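Local coordinates for predicted ATPase of the ABC class (PDB 5D6A), which probably binds and hydrolyses ATP as an ABC-class ATPase, and is captured here with the non-hydrolysable ATP analogue AMP-PNP, at residues Arg177-Lys181 with Glu182-Thr186; Pro386-Pro389 with Leu390-Ile394. All coordinates share one frame; numbering follows the deposited sequence.

Contact 1 (Arg177-Lys181 with Glu182-Thr186); sequences RELDK and EALLT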
loop_
_atom_site.group_PDB
_atom_site.type_symbol
_atom_site.label_atom_id
_atom_site.label_comp_id
_atom_site.label_asym_id
_atom_site.label_seq_id
_atom_site.Cartn_x
_atom_site.Cartn_y
_atom_site.Cartn_z
ATOM N N ARG A 177 8.276 4.076 -43.153
ATOM C CA ARG A 177 7.070 4.677 -43.735
ATOM C C ARG A 177 5.765 4.292 -43.029
ATOM O O ARG A 177 4.843 5.104 -42.959
ATOM C CB ARG A 177 6.988 4.374 -45.240
ATOM C CG ARG A 177 7.049 2.898 -45.607
ATOM C CD ARG A 177 7.151 2.720 -47.112
ATOM N NE ARG A 177 7.367 1.323 -47.494
ATOM C CZ ARG A 177 6.403 0.433 -47.727
ATOM N NH1 ARG A 177 5.121 0.769 -47.619
ATOM N NH2 ARG A 177 6.724 -0.810 -48.068
ATOM N N GLU A 178 5.690 3.070 -42.501
ATOM C CA GLU A 178 4.484 2.606 -41.797
ATOM C C GLU A 178 4.249 3.353 -40.487
ATOM O O GLU A 178 3.126 3.397 -39.990
ATOM C CB GLU A 178 4.555 1.101 -41.522
ATOM C CG GLU A 178 4.569 0.233 -42.772
ATOM C CD GLU A 178 3.285 0.318 -43.577
ATOM O OE1 GLU A 178 2.243 0.725 -43.018
ATOM O OE2 GLU A 178 3.318 -0.039 -44.770
ATOM N N LEU A 179 5.312 3.920 -39.926
ATOM C CA LEU A 179 5.212 4.696 -38.695
ATOM C C LEU A 179 5.023 6.167 -39.039
ATOM O O LEU A 179 5.228 6.577 -40.182
ATOM C CB LEU A 179 6.479 4.536 -37.857
ATOM C CG LEU A 179 6.834 3.122 -37.405
ATOM C CD1 LEU A 179 8.187 3.115 -36.712
ATOM C CD2 LEU A 179 5.756 2.563 -36.494
ATOM N N ASP A 180 4.631 6.958 -38.046
ATOM C CA ASP A 180 4.444 8.389 -38.234
ATOM C C ASP A 180 5.786 9.054 -37.912
ATOM O O ASP A 180 6.084 9.327 -36.748
ATOM C CB ASP A 180 3.328 8.898 -37.312
ATOM C CG ASP A 180 2.985 10.366 -37.543
ATOM O OD1 ASP A 180 3.531 10.986 -38.482
ATOM O OD2 ASP A 180 2.150 10.897 -36.778
ATOM N N LYS A 181 6.597 9.297 -38.942
ATOM C CA LYS A 181 7.931 9.888 -38.749
ATOM C C LYS A 181 7.948 11.223 -38.014
ATOM O O LYS A 181 8.773 11.432 -37.124
ATOM C CB LYS A 181 8.673 10.058 -40.076
ATOM C CG LYS A 181 9.107 8.759 -40.731
ATOM C CD LYS A 181 10.221 9.006 -41.740
ATOM C CE LYS A 181 11.534 9.373 -41.050
ATOM N NZ LYS A 181 12.634 9.657 -42.012
ATOM N N GLU A 182 7.057 12.131 -38.396
ATOM C CA GLU A 182 7.006 13.441 -37.757
ATOM C C GLU A 182 6.777 13.271 -36.253
ATOM O O GLU A 182 7.259 14.073 -35.452
ATOM C CB GLU A 182 5.925 14.318 -38.398
ATOM C CG GLU A 182 5.919 15.758 -37.902
ATOM C CD GLU A 182 4.940 16.644 -38.655
ATOM O OE1 GLU A 182 4.303 16.163 -39.618
ATOM O OE2 GLU A 182 4.814 17.830 -38.289
ATOM N N ALA A 183 6.054 12.215 -35.883
ATOM C CA ALA A 183 5.794 11.908 -34.475
ATOM C C ALA A 183 6.960 11.117 -33.874
ATOM O O ALA A 183 7.256 11.248 -32.688
ATOM C CB ALA A 183 4.493 11.132 -34.327
ATOM N N LEU A 184 7.608 10.293 -34.698
ATOM C CA LEU A 184 8.756 9.497 -34.253
ATOM C C LEU A 184 9.934 10.388 -33.872
ATOM O O LEU A 184 10.475 10.280 -32.770
ATOM C CB LEU A 184 9.186 8.517 -35.349
ATOM C CG LEU A 184 10.471 7.709 -35.121
ATOM C CD1 LEU A 184 10.448 6.954 -33.802
ATOM C CD2 LEU A 184 10.695 6.749 -36.279
ATOM N N LEU A 185 10.327 11.265 -34.794
ATOM C CA LEU A 185 11.439 12.176 -34.557
ATOM C C LEU A 185 11.182 12.998 -33.300
ATOM O O LEU A 185 12.022 13.053 -32.407
ATOM C CB LEU A 185 11.647 13.095 -35.765
ATOM C CG LEU A 185 11.992 12.400 -37.088
ATOM C CD1 LEU A 185 12.011 13.399 -38.234
ATOM C CD2 LEU A 185 13.322 11.668 -36.994
ATOM N N THR A 186 10.007 13.611 -33.224
ATOM C CA THR A 186 9.633 14.417 -32.064
ATOM C C THR A 186 9.766 13.625 -30.764
ATOM O O THR A 186 10.256 14.139 -29.759
ATOM C CB THR A 186 8.180 14.920 -32.179
ATOM O OG1 THR A 186 8.027 15.682 -33.382
ATOM C CG2 THR A 186 7.803 15.785 -30.975
HETATM O O HOH W 1 3.944 12.960 -40.646
#
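The carbonyl O of Asp180 receives Leu184 N at 2.7 Å and Lys181 O receives Leu185 N at 2.8 Å, the opening i to i+4 bonds of helix 181-199. Asp180 holds the N-cap position. With CG turned anti to the backbone N (chi1 -175°), its carboxylate lies beside the first helical turn: OD2 rests 3.4 Å from Ala183 CB, while OD1 lies 3.7 Å from Glu182 N, longer than a hydrogen bond. A water donates to Asp180 OD1 at 3.0 Å and, weakly, to Glu182 OE1, linking two acids whose like charges it may help to tolerate. Alanine suits position 183, since its methyl packs against the carboxylate and also touches Phe101. Leu179 CD1 meets Leu184 CD2 loosely at 4.4 Å, and these leucines turn towards helix 92-109, on Ser105 and Phe101 respectively. Lys181 sends NZ back to a salt bridge with Glu176. The acids Asp180 and Glu182 lie at the exposed start of the helix, while Leu179 and Leu184 are buried towards helix 92-109; acidic side chains at the amino end of a helix probably interact favourably with its dipole.

Contact 2 (Pro386-Pro389 with Leu390-Ile394); sequences PITP and LVDRI
The pyrrolidine ring of Pro389 lies obliquely across the side chains of Val391 and Asp392, one apolar and one charged. Its CG meets Val391 CG1 at 3.8 Å, and its CD comes 3.6 Å from Asp392 OD2, so the ring is lodged against both a methyl and a carboxylate oxygen. Val391 brings CG1 to the ring because that branch stands between the backbone N and the carbonyl carbon (chi1 61°). Asp392 CB in turn sits 3.5 Å from Pro389 O. That carbonyl accepts Asp392 N at 3.0 Å, an i to i+3 bond in the first turn. Proline suits the start of a helix, where its missing N-H is not needed for an i to i+4 bond, and its ring restricts phi.

The helix, 390-401, forms part of the link between the parallel neighbouring strands 357-361 and 404-408 of the mixed sheet in the P-loop domain. Leu390 and Ile394 face inward there: Leu390 packs on Phe369, Met370, Leu347 and Tyr415, and Ile394 on Thr405 and Ile407 of strand 404-408.

Thr388 and Arg393 form the second pairing. The threonine's methyl, CG2, approaches Arg393 NE at 3.6 Å, obliquely to the guanidinium, and also passes 4.0 Å from Asp392 CB. Threonine suits the place because its two branches divide the work: CG2 packs on the arginine chain, while OG1 is hydrogen-bonded to Asn321 ND2. The bend of the arginine at chi2 (-62°) folds the chain back beside Thr388, where NE makes a weak hydrogen bond to Asn318 O and NH1 a hydrogen bond to Gln396 OE1.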
loop_
_atom_site.group_PDB
_atom_site.type_symbol
_atom_site.label_atom_id
_atom_site.label_comp_id
_atom_site.label_asym_id
_atom_site.label_seq_id
_atom_site.Cartn_x
_atom_site.Cartn_y
_atom_site.Cartn_z
ATOM N N PRO A 386 19.836 11.098 23.696
ATOM C CA PRO A 386 18.983 11.619 22.624
ATOM C C PRO A 386 19.478 11.307 21.211
ATOM O O PRO A 386 20.683 11.328 20.956
ATOM C CB PRO A 386 18.992 13.132 22.874
ATOM C CG PRO A 386 20.267 13.389 23.597
ATOM C CD PRO A 386 20.498 12.180 24.449
ATOM N N ILE A 387 18.540 11.013 20.314
ATOM C CA ILE A 387 18.862 10.726 18.917
ATOM C C ILE A 387 19.360 12.001 18.240
ATOM O O ILE A 387 18.906 13.097 18.568
ATOM C CB ILE A 387 17.628 10.179 18.151
ATOM C CG1 ILE A 387 18.010 9.748 16.731
ATOM C CG2 ILE A 387 16.505 11.213 18.103
ATOM C CD1 ILE A 387 16.854 9.183 15.936
ATOM N N THR A 388 20.304 11.855 17.314
ATOM C CA THR A 388 20.855 12.994 16.584
ATOM C C THR A 388 19.969 13.272 15.363
ATOM O O THR A 388 20.008 12.520 14.386
ATOM C CB THR A 388 22.304 12.721 16.138
ATOM O OG1 THR A 388 23.104 12.406 17.283
ATOM C CG2 THR A 388 22.895 13.933 15.429
ATOM N N PRO A 389 19.175 14.362 15.407
ATOM C CA PRO A 389 18.263 14.670 14.306
ATOM C C PRO A 389 18.979 15.102 13.036
ATOM O O PRO A 389 20.080 15.650 13.097
ATOM C CB PRO A 389 17.419 15.814 14.864
ATOM C CG PRO A 389 18.331 16.509 15.807
ATOM C CD PRO A 389 19.209 15.447 16.405
ATOM N N LEU A 390 18.339 14.859 11.897
ATOM C CA LEU A 390 18.903 15.186 10.590
ATOM C C LEU A 390 19.443 16.614 10.510
ATOM O O LEU A 390 20.510 16.842 9.942
ATOM C CB LEU A 390 17.856 14.960 9.493
ATOM C CG LEU A 390 18.265 15.319 8.061
ATOM C CD1 LEU A 390 19.524 14.576 7.635
ATOM C CD2 LEU A 390 17.121 15.037 7.100
ATOM N N VAL A 391 18.716 17.566 11.084
ATOM C CA VAL A 391 19.131 18.973 11.055
ATOM C C VAL A 391 20.612 19.155 11.437
ATOM O O VAL A 391 21.288 20.037 10.906
ATOM C CB VAL A 391 18.223 19.848 11.958
ATOM C CG1 VAL A 391 18.289 19.397 13.411
ATOM C CG2 VAL A 391 18.592 21.320 11.833
ATOM N N ASP A 392 21.109 18.312 12.340
ATOM C CA ASP A 392 22.507 18.379 12.779
ATOM C C ASP A 392 23.467 17.680 11.804
ATOM O O ASP A 392 24.640 18.048 11.712
ATOM C CB ASP A 392 22.662 17.765 14.180
ATOM C CG ASP A 392 21.905 18.539 15.258
ATOM O OD1 ASP A 392 21.487 19.685 15.001
ATOM O OD2 ASP A 392 21.744 18.000 16.375
ATOM N N ARG A 393 22.970 16.675 11.084
ATOM C CA ARG A 393 23.801 15.920 10.143
ATOM C C ARG A 393 23.672 16.380 8.698
ATOM O O ARG A 393 24.631 16.303 7.934
ATOM C CB ARG A 393 23.456 14.431 10.209
ATOM C CG ARG A 393 23.731 13.772 11.550
ATOM C CD ARG A 393 25.205 13.830 11.917
ATOM N NE ARG A 393 25.500 13.036 13.105
ATOM C CZ ARG A 393 26.705 12.922 13.657
ATOM N NH1 ARG A 393 27.749 13.561 13.139
ATOM N NH2 ARG A 393 26.868 12.167 14.738
ATOM N N ILE A 394 22.491 16.856 8.324
ATOM C CA ILE A 394 22.240 17.287 6.949
ATOM C C ILE A 394 23.305 18.252 6.427
ATOM O O ILE A 394 23.686 18.180 5.258
ATOM C CB ILE A 394 20.842 17.923 6.803
ATOM C CG1 ILE A 394 20.485 18.094 5.324
ATOM C CG2 ILE A 394 20.759 19.238 7.574
ATOM C CD1 ILE A 394 19.117 18.697 5.097
#

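How the contacts relate
Contact 1 comes first along the chain and contact 2 about two hundred residues later; they lie on opposite sides of the chain's centre, with their own centres 53 Å apart and nearest atoms about 36 Å apart, so neither touches the other. Each is a loop turning into a helix: 181-199 in contact 1, packed beside helix 92-109, and 390-401 in contact 2, which belongs to the layer of the mixed sheet. Contact 2 lies in the P-loop domain, with the side chain of Pro389 about 14 Å from a bound AMP-PNP. Contact 1 begins the helix that leads towards strand 206-211 of the antiparallel four-stranded sheet. The two are thus independent helix starts, not one continuous site.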